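PDB 1VPD: tartronate semialdehyde reductase from Salmonella typhimurium, which probably catalyses the NAD(P)H-dependent reduction of tartronate semialdehyde to D-glycerate, the last step of galactarate breakdown to D-glycerate. Local coordinates for residues M16-P19 with M20-L24; K150-D153 with L154-M158; I238-H241 with I242-L245; A263-M266 with E267-A271. One frame throughout, in Å; residues are numbered along the deposited sequence.

Contact 1 (M16-P19 with M20-L24); sequences MGKP and MSKNL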
HETATM    1  N   MSE A  16      -4.966  -5.623  -1.137  1.00 15.03           N
HETATM    2  CA  MSE A  16      -5.496  -4.290  -1.366  1.00 16.00           C
HETATM    3  C   MSE A  16      -6.237  -4.211  -2.715  1.00 15.60           C
HETATM    4  O   MSE A  16      -7.348  -3.686  -2.797  1.00 15.48           O
HETATM    5  CB  MSE A  16      -4.348  -3.272  -1.313  0.54 16.43           C
HETATM    6  CG  MSE A  16      -3.506  -3.356  -0.014  0.54 17.87           C
HETATM    7 SE   MSE A  16      -4.535  -2.849   1.578  0.48 23.36          SE
HETATM    8  CE  MSE A  16      -4.866  -1.006   1.006  0.54 24.07           C
ATOM      9  N   GLY A  17      -5.609  -4.728  -3.767  1.00 15.49           N
ATOM     10  CA  GLY A  17      -6.130  -4.572  -5.122  1.00 15.74           C
ATOM     11  C   GLY A  17      -7.509  -5.185  -5.342  1.00 16.12           C
ATOM     12  O   GLY A  17      -8.360  -4.606  -6.009  1.00 15.81           O
ATOM     13  N   LYS A  18      -7.709  -6.373  -4.808  1.00 16.52           N
ATOM     14  CA  LYS A  18      -8.993  -7.058  -5.015  1.00 17.00           C
ATOM     15  C   LYS A  18     -10.186  -6.237  -4.508  1.00 16.86           C
ATOM     16  O   LYS A  18     -11.089  -5.932  -5.292  1.00 16.98           O
ATOM     17  CB  LYS A  18      -8.975  -8.467  -4.435  1.00 17.50           C
ATOM     18  CG  LYS A  18     -10.258  -9.242  -4.720  1.00 21.06           C
ATOM     19  CD  LYS A  18     -10.039 -10.715  -4.544  1.00 24.89           C
ATOM     20  CE  LYS A  18     -10.258 -11.138  -3.143  1.00 28.27           C
ATOM     21  NZ  LYS A  18     -10.362 -12.632  -3.083  1.00 30.42           N
ATOM     22  N   PRO A  19     -10.225  -5.850  -3.224  1.00 16.44           N
ATOM     23  CA  PRO A  19     -11.346  -5.017  -2.758  1.00 16.41           C
ATOM     24  C   PRO A  19     -11.466  -3.663  -3.441  1.00 16.12           C
ATOM     25  O   PRO A  19     -12.591  -3.164  -3.600  1.00 17.35           O
ATOM     26  CB  PRO A  19     -11.105  -4.881  -1.247  1.00 16.35           C
ATOM     27  CG  PRO A  19      -9.661  -5.232  -1.055  1.00 16.93           C
ATOM     28  CD  PRO A  19      -9.324  -6.236  -2.121  1.00 16.51           C
HETATM   29  N   MSE A  20     -10.343  -3.066  -3.838  1.00 15.88           N
HETATM   30  CA  MSE A  20     -10.365  -1.820  -4.560  1.00 15.99           C
HETATM   31  C   MSE A  20     -11.090  -1.986  -5.911  1.00 16.61           C
HETATM   32  O   MSE A  20     -11.954  -1.185  -6.259  1.00 16.92           O
HETATM   33  CB  MSE A  20      -8.941  -1.326  -4.762  1.00 16.62           C
HETATM   34  CG  MSE A  20      -8.336  -0.801  -3.437  1.00 17.41           C
HETATM   35 SE   MSE A  20      -6.385  -0.613  -3.566  0.87 21.58          SE
HETATM   36  CE  MSE A  20      -6.303   1.058  -4.527  1.00 19.03           C
ATOM     37  N   SER A  21     -10.729  -3.033  -6.639  1.00 17.21           N
ATOM     38  CA  SER A  21     -11.362  -3.322  -7.930  1.00 17.74           C
ATOM     39  C   SER A  21     -12.865  -3.549  -7.753  1.00 18.66           C
ATOM     40  O   SER A  21     -13.661  -3.090  -8.588  1.00 18.58           O
ATOM     41  CB  SER A  21     -10.692  -4.512  -8.631  1.00 17.65           C
ATOM     42  OG  SER A  21     -10.982  -5.756  -8.030  1.00 18.04           O
ATOM     43  N   LYS A  22     -13.255  -4.225  -6.672  1.00 19.37           N
ATOM     44  CA  LYS A  22     -14.669  -4.482  -6.408  1.00 20.15           C
ATOM     45  C   LYS A  22     -15.427  -3.190  -6.106  1.00 20.10           C
ATOM     46  O   LYS A  22     -16.570  -3.024  -6.530  1.00 20.42           O
ATOM     47  CB  LYS A  22     -14.845  -5.523  -5.304  1.00 20.55           C
ATOM     48  CG  LYS A  22     -14.436  -6.903  -5.741  1.00 22.84           C
ATOM     49  CD  LYS A  22     -14.766  -7.899  -4.672  1.00 26.18           C
ATOM     50  CE  LYS A  22     -14.319  -9.270  -5.053  1.00 28.14           C
ATOM     51  NZ  LYS A  22     -14.372 -10.186  -3.890  1.00 30.88           N
ATOM     52  N   ASN A  23     -14.785  -2.226  -5.441  1.00 19.36           N
ATOM     53  CA  ASN A  23     -15.407  -0.934  -5.260  1.00 19.76           C
ATOM     54  C   ASN A  23     -15.616  -0.167  -6.563  1.00 19.89           C
ATOM     55  O   ASN A  23     -16.607   0.561  -6.696  1.00 20.37           O
ATOM     56  CB  ASN A  23     -14.653  -0.091  -4.215  1.00 19.98           C
ATOM     57  CG  ASN A  23     -14.939  -0.566  -2.807  1.00 20.96           C
ATOM     58  OD1 ASN A  23     -16.051  -1.055  -2.536  1.00 22.10           O
ATOM     59  ND2 ASN A  23     -13.945  -0.445  -1.896  1.00 19.25           N
ATOM     60  N   LEU A  24     -14.711  -0.325  -7.525  1.00 19.68           N
ATOM     61  CA  LEU A  24     -14.879   0.309  -8.830  1.00 19.89           C
ATOM     62  C   LEU A  24     -16.070  -0.318  -9.548  1.00 20.95           C
ATOM     63  O   LEU A  24     -16.857   0.397 -10.169  1.00 21.87           O
ATOM     64  CB  LEU A  24     -13.626   0.171  -9.697  1.00 19.79           C
ATOM     65  CG  LEU A  24     -12.393   0.997  -9.295  1.00 19.10           C
ATOM     66  CD1 LEU A  24     -11.282   0.804 -10.316  1.00 18.98           C
ATOM     67  CD2 LEU A  24     -12.705   2.470  -9.104  1.00 19.53           C
TER
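The selenomethionine M20 packs tightly against the turn before it: its CG lies 3.1 Å from M16 O, and its SE is 3.3 Å from that same M16 O. The carbonyl also takes the backbone N-H of M20, so M20 meets M16 O twice, through its N-H and through the side of its chain. M20 has CG anti to its own carbonyl carbon (chi1 -73°), which brings CG and SE beside M16 O, while the bend at chi3 turns the methyl away; the side chain also touches F10, M68 and M98. Beside it S21 turns its hydroxyl back to the helix: OG donates to K18 O at 2.7 Å, approaching at a C=O...OG angle of 128°, well bent from the carbonyl direction. K18 O accepts from K22 N as well, at 3.1 Å and in the carbonyl plane, so two donors grip one oxygen. The looser side is formed by K18 and K22, both partly exposed. Their chains run side by side in the same direction and touch lightly, K18 CG to K22 CE at 4.1 Å. The two ammonium groups, with NZ of K18 and NZ of K22 4.8 Å apart, share D43, one carboxylate oxygen each, which probably offsets their like charge. G17, with S21 N bonded to G17 O at 2.9 Å, fits the last glycine of a GxGxxG pattern. The arrangement is that of the first helical turns after strand 7-11 in a Rossmann beta-alpha-beta unit, within the predicted NAD(+)-binding segment.

Contact 2 (K150-D153 with L154-M158); sequences KYYD and LMKAM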
ATOM      1  N   LYS A 150      -8.637  14.745 -14.340  1.00 21.83           N
ATOM      2  CA  LYS A 150      -9.416  13.900 -15.230  1.00 22.64           C
ATOM      3  C   LYS A 150      -9.824  12.585 -14.581  1.00 21.76           C
ATOM      4  O   LYS A 150     -10.920  12.104 -14.813  1.00 20.79           O
ATOM      5  CB  LYS A 150      -8.650  13.636 -16.518  1.00 23.79           C
ATOM      6  CG  LYS A 150      -9.441  12.812 -17.520  1.00 26.74           C
ATOM      7  CD  LYS A 150      -8.769  12.800 -18.865  1.00 30.51           C
ATOM      8  CE  LYS A 150      -9.682  12.151 -19.898  1.00 33.16           C
ATOM      9  NZ  LYS A 150      -9.004  12.080 -21.213  1.00 34.67           N
ATOM     10  N   TYR A 151      -8.954  12.025 -13.733  1.00 20.90           N
ATOM     11  CA  TYR A 151      -9.207  10.732 -13.117  1.00 20.44           C
ATOM     12  C   TYR A 151      -9.488  10.802 -11.622  1.00 19.90           C
ATOM     13  O   TYR A 151      -9.552   9.770 -10.959  1.00 19.73           O
ATOM     14  CB  TYR A 151      -8.061   9.765 -13.445  1.00 20.29           C
ATOM     15  CG  TYR A 151      -8.054   9.443 -14.918  1.00 21.84           C
ATOM     16  CD1 TYR A 151      -9.033   8.630 -15.454  1.00 24.18           C
ATOM     17  CD2 TYR A 151      -7.116  10.000 -15.773  1.00 24.22           C
ATOM     18  CE1 TYR A 151      -9.074   8.345 -16.814  1.00 25.45           C
ATOM     19  CE2 TYR A 151      -7.146   9.717 -17.147  1.00 26.02           C
ATOM     20  CZ  TYR A 151      -8.129   8.882 -17.643  1.00 26.37           C
ATOM     21  OH  TYR A 151      -8.203   8.593 -18.980  1.00 29.95           O
ATOM     22  N   TYR A 152      -9.767  11.999 -11.118  1.00 20.09           N
ATOM     23  CA  TYR A 152     -10.130  12.174  -9.717  1.00 19.99           C
ATOM     24  C   TYR A 152     -11.316  11.299  -9.334  1.00 20.07           C
ATOM     25  O   TYR A 152     -11.268  10.603  -8.343  1.00 19.34           O
ATOM     26  CB  TYR A 152     -10.402  13.664  -9.385  1.00 20.26           C
ATOM     27  CG  TYR A 152     -10.886  13.873  -7.966  1.00 20.36           C
ATOM     28  CD1 TYR A 152      -9.985  14.078  -6.926  1.00 20.77           C
ATOM     29  CD2 TYR A 152     -12.239  13.802  -7.652  1.00 21.85           C
ATOM     30  CE1 TYR A 152     -10.428  14.248  -5.617  1.00 20.95           C
ATOM     31  CE2 TYR A 152     -12.686  13.957  -6.355  1.00 22.72           C
ATOM     32  CZ  TYR A 152     -11.771  14.183  -5.336  1.00 22.51           C
ATOM     33  OH  TYR A 152     -12.218  14.332  -4.052  1.00 23.04           O
ATOM     34  N   ASP A 153     -12.406  11.335 -10.109  1.00 20.15           N
ATOM     35  CA  ASP A 153     -13.587  10.565  -9.758  1.00 19.93           C
ATOM     36  C   ASP A 153     -13.315   9.076  -9.737  1.00 18.77           C
ATOM     37  O   ASP A 153     -13.824   8.376  -8.886  1.00 18.86           O
ATOM     38  CB  ASP A 153     -14.749  10.841 -10.726  1.00 20.91           C
ATOM     39  CG  ASP A 153     -15.338  12.237 -10.567  1.00 23.67           C
ATOM     40  OD1 ASP A 153     -15.157  12.905  -9.523  1.00 24.15           O
ATOM     41  OD2 ASP A 153     -16.028  12.757 -11.474  1.00 26.23           O
ATOM     42  N   LEU A 154     -12.519   8.590 -10.682  1.00 17.91           N
ATOM     43  CA  LEU A 154     -12.193   7.176 -10.748  1.00 17.98           C
ATOM     44  C   LEU A 154     -11.439   6.776  -9.471  1.00 17.94           C
ATOM     45  O   LEU A 154     -11.755   5.772  -8.841  1.00 17.10           O
ATOM     46  CB  LEU A 154     -11.303   6.899 -11.960  1.00 17.86           C
ATOM     47  CG  LEU A 154     -10.716   5.479 -12.057  1.00 18.01           C
ATOM     48  CD1 LEU A 154     -11.805   4.426 -12.143  1.00 19.46           C
ATOM     49  CD2 LEU A 154      -9.766   5.359 -13.221  1.00 18.61           C
HETATM   50  N   MSE A 155     -10.425   7.561  -9.121  1.00 18.00           N
HETATM   51  CA  MSE A 155      -9.644   7.262  -7.903  1.00 18.00           C
HETATM   52  C   MSE A 155     -10.513   7.387  -6.648  1.00 18.03           C
HETATM   53  O   MSE A 155     -10.421   6.570  -5.712  1.00 17.96           O
HETATM   54  CB  MSE A 155      -8.411   8.168  -7.817  1.00 18.16           C
HETATM   55  CG  MSE A 155      -7.358   7.850  -8.861  1.00 18.48           C
HETATM   56 SE   MSE A 155      -5.741   8.910  -8.726  0.86 22.25          SE
HETATM   57  CE  MSE A 155      -6.410  10.653  -9.369  1.00 19.90           C
ATOM     58  N   LYS A 156     -11.373   8.403  -6.627  1.00 18.70           N
ATOM     59  CA  LYS A 156     -12.235   8.673  -5.471  1.00 18.62           C
ATOM     60  C   LYS A 156     -13.251   7.562  -5.222  1.00 18.63           C
ATOM     61  O   LYS A 156     -13.699   7.378  -4.100  1.00 18.42           O
ATOM     62  CB  LYS A 156     -12.924  10.038  -5.605  1.00 19.43           C
ATOM     63  CG  LYS A 156     -13.747  10.462  -4.405  1.00 20.33           C
ATOM     64  CD  LYS A 156     -12.868  10.809  -3.195  1.00 21.89           C
ATOM     65  CE  LYS A 156     -13.711  11.310  -2.015  1.00 22.98           C
ATOM     66  NZ  LYS A 156     -14.653  10.254  -1.516  1.00 23.89           N
ATOM     67  N   ALA A 157     -13.608   6.803  -6.256  1.00 18.55           N
ATOM     68  CA  ALA A 157     -14.504   5.666  -6.084  1.00 18.69           C
ATOM     69  C   ALA A 157     -13.971   4.568  -5.161  1.00 19.01           C
ATOM     70  O   ALA A 157     -14.746   3.730  -4.678  1.00 19.02           O
ATOM     71  CB  ALA A 157     -14.877   5.072  -7.450  1.00 19.61           C
HETATM   72  N   MSE A 158     -12.657   4.578  -4.896  1.00 18.22           N
HETATM   73  CA  MSE A 158     -12.016   3.612  -3.998  1.00 17.68           C
HETATM   74  C   MSE A 158     -11.642   4.207  -2.635  1.00 17.17           C
HETATM   75  O   MSE A 158     -11.104   3.487  -1.775  1.00 17.42           O
HETATM   76  CB  MSE A 158     -10.738   3.079  -4.649  1.00 17.65           C
HETATM   77  CG  MSE A 158     -10.989   2.202  -5.871  1.00 18.03           C
HETATM   78 SE   MSE A 158      -9.390   1.881  -6.921  0.83 21.69          SE
HETATM   79  CE  MSE A 158      -9.104   3.678  -7.544  1.00 20.34           C
TER
HETATM   80  O   HOH W   1     -12.439  10.063 -13.331  1.00 22.96           O
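K156 lies alongside Y152 one helical turn earlier, both side chains pointing the same way. Followed outward, K156 CB begins 3.2 Å from Y152 O, the carbonyl that also accepts the K156 backbone N-H at 2.8 Å, and it sits over one face of the tyrosine ring, 4.0 Å from Y152 CE2. CG continues past that same ring carbon at 4.1 Å. CD then draws level with the phenol end, 3.7 Å from Y152 OH, and CE stays near that oxygen at 3.9 Å. The bend at chi2 (70°) steers the aliphatic chain along the ring toward the hydroxyl; a second bend at chi4 accompanies the turn of NZ to the carbonyl of A159, three residues on, which accepts its hydrogen bond. The lysine thus spends its carbons on the tyrosine and its charge on a backbone carbonyl farther along the chain.

On the buried side Y151 and L154 also run side by side, Y151 CD1 meeting L154 CD2 at 4.0 Å, with V64 touching both. A water bridges K150 O and L154 N, donating to the first and accepting from the second; the i to i+4 step between those two backbone groups is therefore filled by solvent. The contact forms the last turns of helix 145-156, which connects strands 137-142 and 161-166 in a beta-alpha-beta unit of the nucleotide-binding domain.

Contact 3 (I238-H241 with I242-L245); sequences IDLH and IKDL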
ATOM      1  N   ILE A 238       5.022  -7.786   7.022  1.00 12.69           N
ATOM      2  CA  ILE A 238       6.287  -7.191   7.456  1.00 12.76           C
ATOM      3  C   ILE A 238       7.296  -7.072   6.292  1.00 12.75           C
ATOM      4  O   ILE A 238       7.950  -6.034   6.151  1.00 12.38           O
ATOM      5  CB  ILE A 238       6.901  -8.013   8.622  0.66 13.40           C
ATOM      6  CG1 ILE A 238       6.147  -7.766   9.936  0.66 13.98           C
ATOM      7  CG2 ILE A 238       8.396  -7.733   8.771  0.66 13.24           C
ATOM      8  CD1 ILE A 238       6.511  -6.446  10.626  0.66 15.35           C
ATOM      9  N   ASP A 239       7.382  -8.084   5.426  1.00 12.70           N
ATOM     10  CA  ASP A 239       8.318  -8.027   4.318  1.00 13.38           C
ATOM     11  C   ASP A 239       8.076  -6.844   3.369  1.00 13.20           C
ATOM     12  O   ASP A 239       9.042  -6.280   2.833  1.00 13.45           O
ATOM     13  CB  ASP A 239       8.391  -9.356   3.551  1.00 14.18           C
ATOM     14  CG  ASP A 239       9.198 -10.406   4.273  1.00 15.43           C
ATOM     15  OD1 ASP A 239      10.038 -10.063   5.151  1.00 14.92           O
ATOM     16  OD2 ASP A 239       9.051 -11.624   4.021  1.00 17.69           O
ATOM     17  N   LEU A 240       6.810  -6.493   3.150  1.00 12.41           N
ATOM     18  CA  LEU A 240       6.471  -5.314   2.360  1.00 12.87           C
ATOM     19  C   LEU A 240       6.802  -4.010   3.089  1.00 12.14           C
ATOM     20  O   LEU A 240       7.289  -3.071   2.470  1.00 10.90           O
ATOM     21  CB  LEU A 240       5.005  -5.321   1.930  1.00 13.32           C
ATOM     22  CG  LEU A 240       4.653  -6.455   0.975  1.00 15.66           C
ATOM     23  CD1 LEU A 240       3.133  -6.477   0.774  1.00 18.12           C
ATOM     24  CD2 LEU A 240       5.378  -6.294  -0.344  1.00 17.32           C
ATOM     25  N   HIS A 241       6.576  -3.965   4.398  1.00 11.39           N
ATOM     26  CA  HIS A 241       6.907  -2.768   5.151  1.00 11.31           C
ATOM     27  C   HIS A 241       8.425  -2.563   5.192  1.00 11.43           C
ATOM     28  O   HIS A 241       8.875  -1.422   5.134  1.00 11.02           O
ATOM     29  CB  HIS A 241       6.279  -2.753   6.551  1.00 10.20           C
ATOM     30  CG  HIS A 241       5.904  -1.376   7.003  1.00 10.39           C
ATOM     31  ND1 HIS A 241       4.839  -1.131   7.841  1.00 11.25           N
ATOM     32  CD2 HIS A 241       6.462  -0.166   6.736  1.00 11.43           C
ATOM     33  CE1 HIS A 241       4.749   0.174   8.061  1.00 12.41           C
ATOM     34  NE2 HIS A 241       5.726   0.783   7.407  1.00 10.40           N
ATOM     35  N   ILE A 242       9.201  -3.649   5.218  1.00 11.52           N
ATOM     36  CA  ILE A 242      10.652  -3.569   5.114  1.00 11.43           C
ATOM     37  C   ILE A 242      11.062  -2.863   3.820  1.00 11.94           C
ATOM     38  O   ILE A 242      11.924  -1.985   3.832  1.00 11.95           O
ATOM     39  CB  ILE A 242      11.320  -4.981   5.219  1.00 11.14           C
ATOM     40  CG1 ILE A 242      11.282  -5.458   6.677  1.00 10.91           C
ATOM     41  CG2 ILE A 242      12.755  -4.939   4.699  1.00 11.78           C
ATOM     42  CD1 ILE A 242      11.677  -6.917   6.904  1.00 11.85           C
ATOM     43  N   LYS A 243      10.446  -3.247   2.709  1.00 12.16           N
ATOM     44  CA  LYS A 243      10.718  -2.610   1.411  1.00 12.32           C
ATOM     45  C   LYS A 243      10.400  -1.114   1.453  1.00 11.84           C
ATOM     46  O   LYS A 243      11.200  -0.299   0.967  1.00 11.87           O
ATOM     47  CB  LYS A 243       9.957  -3.341   0.300  1.00 12.91           C
ATOM     48  CG  LYS A 243       9.894  -2.657  -1.058  1.00 13.21           C
ATOM     49  CD  LYS A 243       8.698  -1.733  -1.219  1.00 13.21           C
ATOM     50  CE  LYS A 243       7.346  -2.436  -1.048  1.00 13.24           C
ATOM     51  NZ  LYS A 243       6.170  -1.521  -1.323  1.00 11.08           N
ATOM     52  N   ASP A 244       9.271  -0.755   2.064  1.00 11.21           N
ATOM     53  CA  ASP A 244       8.911   0.660   2.185  1.00 11.04           C
ATOM     54  C   ASP A 244       9.923   1.411   3.057  1.00 11.13           C
ATOM     55  O   ASP A 244      10.313   2.523   2.717  1.00 11.41           O
ATOM     56  CB  ASP A 244       7.517   0.858   2.765  1.00 10.85           C
ATOM     57  CG  ASP A 244       6.410   0.479   1.807  1.00 11.55           C
ATOM     58  OD1 ASP A 244       6.624   0.471   0.559  1.00 12.62           O
ATOM     59  OD2 ASP A 244       5.292   0.157   2.256  1.00 11.36           O
ATOM     60  N   LEU A 245      10.330   0.840   4.189  1.00 10.84           N
ATOM     61  CA  LEU A 245      11.321   1.521   5.019  1.00 11.27           C
ATOM     62  C   LEU A 245      12.685   1.618   4.333  1.00 10.80           C
ATOM     63  O   LEU A 245      13.385   2.621   4.509  1.00 10.49           O
ATOM     64  CB  LEU A 245      11.462   0.907   6.418  1.00 10.82           C
ATOM     65  CG  LEU A 245      10.208   0.889   7.294  1.00 10.56           C
ATOM     66  CD1 LEU A 245      10.635   0.587   8.733  1.00 11.43           C
ATOM     67  CD2 LEU A 245       9.401   2.200   7.218  1.00 10.18           C
TER
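H241 and L245 cross at a slant. H241 CD2 approaches L245 CD2 at 3.8 Å, while L245 CG lies 3.4 Å from H241 O, so the leucine branch lodges against both the ring and the carbonyl of the residue one turn before it. The imidazole is secured at its far end by NE2, hydrogen-bonded to the Q179 carbonyl, and the rings of F236 and H282 meet it at inclined angles.

I238 and I242 are likewise set at an angle, I238 CG2 touching I242 CD1 at 3.9 Å in the isoleucine conformer described. By contrast, D239 and I242 run in the same direction: I242 CD1 lies 4.0 Å from D239 OD1, the oxygen that is paired with R273.

On another flank, bends at chi2 (-90°) and chi3 (-59°) curve the chain of K243, bringing CE to 3.6 Å from L240 O and NZ to D244 OD1 at 2.8 Å. This salt bridge arrives 37° out of the carboxylate plane. NZ also binds the S100 carbonyl, and D244 OD2 accepts from Q179 NE2, so the carboxylate has partners on both oxygens. K243 is a predicted NAD(+)-binding residue, and D244 lies close to K175, the predicted active-site lysine, and to a bound L-tartrate, probably from the crystallisation liquor but consistent with a pocket: the opening turns of helix 238-255 are consistent with one wall of the interdomain active-site cleft.

Contact 4 (A263-M266 with E267-A271); sequences AAVM and EMMQA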
ATOM      1  N   ALA A 263      15.191   4.118  11.156  1.00  9.94           N
ATOM      2  CA  ALA A 263      16.379   3.259  11.111  1.00 10.06           C
ATOM      3  C   ALA A 263      16.319   2.201  12.214  1.00 10.26           C
ATOM      4  O   ALA A 263      16.626   1.021  11.973  1.00 10.50           O
ATOM      5  CB  ALA A 263      17.635   4.064  11.197  1.00 10.25           C
ATOM      6  N   ALA A 264      15.889   2.594  13.409  1.00 10.46           N
ATOM      7  CA  ALA A 264      15.739   1.640  14.516  1.00 10.54           C
ATOM      8  C   ALA A 264      14.658   0.611  14.242  1.00 10.37           C
ATOM      9  O   ALA A 264      14.886  -0.596  14.440  1.00 10.22           O
ATOM     10  CB  ALA A 264      15.463   2.350  15.829  1.00 11.16           C
ATOM     11  N   VAL A 265      13.491   1.049  13.787  1.00 10.29           N
ATOM     12  CA  VAL A 265      12.399   0.091  13.538  1.00 10.83           C
ATOM     13  C   VAL A 265      12.731  -0.852  12.372  1.00 10.73           C
ATOM     14  O   VAL A 265      12.367  -2.029  12.404  1.00 10.53           O
ATOM     15  CB  VAL A 265      11.058   0.809  13.387  1.00 10.62           C
ATOM     16  CG1 VAL A 265       9.972  -0.150  12.944  1.00 11.94           C
ATOM     17  CG2 VAL A 265      10.701   1.466  14.703  1.00 11.18           C
HETATM   18  N   MSE A 266      13.490  -0.372  11.398  1.00 10.47           N
HETATM   19  CA  MSE A 266      14.006  -1.238  10.344  1.00 10.39           C
HETATM   20  C   MSE A 266      14.801  -2.416  10.904  1.00 10.15           C
HETATM   21  O   MSE A 266      14.580  -3.556  10.468  1.00 10.21           O
HETATM   22  CB  MSE A 266      14.846  -0.471   9.326  1.00 10.25           C
HETATM   23  CG  MSE A 266      15.659  -1.341   8.389  1.00 11.40           C
HETATM   24 SE   MSE A 266      14.507  -2.464   7.244  0.86 15.86          SE
HETATM   25  CE  MSE A 266      14.938  -1.631   5.544  1.00 16.47           C
ATOM     26  N   GLU A 267      15.670  -2.170  11.878  1.00 10.13           N
ATOM     27  CA  GLU A 267      16.449  -3.254  12.462  1.00 10.49           C
ATOM     28  C   GLU A 267      15.544  -4.211  13.231  1.00 10.67           C
ATOM     29  O   GLU A 267      15.805  -5.421  13.234  1.00 11.04           O
ATOM     30  CB  GLU A 267      17.588  -2.724  13.333  1.00 11.09           C
ATOM     31  CG  GLU A 267      18.620  -1.890  12.540  1.00 11.44           C
ATOM     32  CD  GLU A 267      19.144  -2.586  11.299  1.00 12.38           C
ATOM     33  OE1 GLU A 267      19.615  -3.745  11.433  1.00 10.70           O
ATOM     34  OE2 GLU A 267      19.093  -1.968  10.193  1.00 12.30           O
HETATM   35  N   MSE A 268      14.506  -3.693  13.878  1.00 10.62           N
HETATM   36  CA  MSE A 268      13.508  -4.551  14.525  1.00 10.35           C
HETATM   37  C   MSE A 268      12.828  -5.468  13.497  1.00 10.71           C
HETATM   38  O   MSE A 268      12.633  -6.684  13.753  1.00 11.33           O
HETATM   39  CB  MSE A 268      12.425  -3.731  15.247  1.00 11.29           C
HETATM   40  CG  MSE A 268      12.964  -2.812  16.325  1.00 11.47           C
HETATM   41 SE   MSE A 268      11.496  -1.866  17.168  0.85 15.85          SE
HETATM   42  CE  MSE A 268      12.619  -0.553  18.075  1.00 14.77           C
HETATM   43  N   MSE A 269      12.448  -4.896  12.360  1.00 10.28           N
HETATM   44  CA  MSE A 269      11.837  -5.678  11.297  1.00 10.46           C
HETATM   45  C   MSE A 269      12.803  -6.709  10.709  1.00 11.10           C
HETATM   46  O   MSE A 269      12.373  -7.831  10.380  1.00 11.71           O
HETATM   47  CB  MSE A 269      11.257  -4.764  10.214  1.00 11.24           C
HETATM   48  CG  MSE A 269      10.063  -3.951  10.673  1.00 11.49           C
HETATM   49 SE   MSE A 269       9.225  -3.148   9.135  0.87 18.61          SE
HETATM   50  CE  MSE A 269       7.816  -2.194  10.110  1.00 14.02           C
ATOM     51  N   GLN A 270      14.104  -6.387  10.637  1.00 10.52           N
ATOM     52  CA  GLN A 270      15.101  -7.401  10.225  1.00 10.80           C
ATOM     53  C   GLN A 270      15.115  -8.586  11.204  1.00 11.17           C
ATOM     54  O   GLN A 270      15.166  -9.756  10.788  1.00 11.42           O
ATOM     55  CB  GLN A 270      16.500  -6.789  10.054  1.00 10.80           C
ATOM     56  CG  GLN A 270      16.574  -5.796   8.909  1.00 10.62           C
ATOM     57  CD  GLN A 270      16.505  -6.452   7.531  1.00 12.31           C
ATOM     58  OE1 GLN A 270      16.899  -7.625   7.365  1.00 15.16           O
ATOM     59  NE2 GLN A 270      15.991  -5.714   6.543  1.00 12.51           N
ATOM     60  N   ALA A 271      15.051  -8.294  12.501  1.00 11.12           N
ATOM     61  CA  ALA A 271      14.988  -9.347  13.499  1.00 11.36           C
ATOM     62  C   ALA A 271      13.726 -10.203  13.326  1.00 11.93           C
ATOM     63  O   ALA A 271      13.802 -11.444  13.412  1.00 11.47           O
ATOM     64  CB  ALA A 271      15.066  -8.759  14.911  1.00 11.31           C
TER
HETATM   65  O   HOH W   2      18.289   0.577   9.699  1.00 10.23           O
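E267 touches the preceding turn first, its CG lying 3.6 Å from A263 O. That carbonyl receives a weak bond from E267 N at 3.3 Å, and a water donates both to it and to E267 OE2, at 2.7 Å from the carboxylate oxygen. The glutamate is thus tied to the backbone by solvent on the exposed face. M268 comes next: its CB sits 3.3 Å from V265 O, and its extended chain takes SE to 4.2 Å from V265 CG2.

M269 follows on the buried side. Its chain is also extended (chi3 -179°), carrying CE across V265 at an oblique angle to meet CG1 at 4.1 Å. The backbone N-H of M269 bonds V265 O as well, so the valine contributes its carbonyl and both methyl branches to two successive selenomethionines.

Q270 then lies alongside M266, the two pointing the same way. Q270 NE2 is 3.6 Å from M266 SE, and Q270 CG is 3.4 Å from M266 O. Bends at chi2, -72° in Q270 and 64° in M266, help place Q270 NE2 and M266 SE next to each other.

Within the all-helical C-terminal part, helix 260-274 is bordered by three others: M266, M269 and Q270 face helix 238-255, V265 and M269 reach helix 170-198 at L184, A187 and A183, and M268 and A271 touch Y288 of helix 285-293.

Contact 3 is the most buried of the four; contacts 1, 2 and 4 each mix a core face with a more exposed one. Contacts 1 and 2 belong to the Rossmann-type domain and pack directly on each other, L24 CD2 meeting L154 O at 3.4 Å. Contacts 3 and 4 lie on consecutive helices of the C-terminal part and also touch, I242 CG1 to M269 CB at 3.6 Å. Between the pairs, contacts 1 and 3 come nearest, about 7 Å between closest atoms. Salt bridges accompany apolar packing in 1 and 3, which include predicted cofactor-binding residues; in 2 and 4 apolar packing is joined by water bridges to backbone carbonyls.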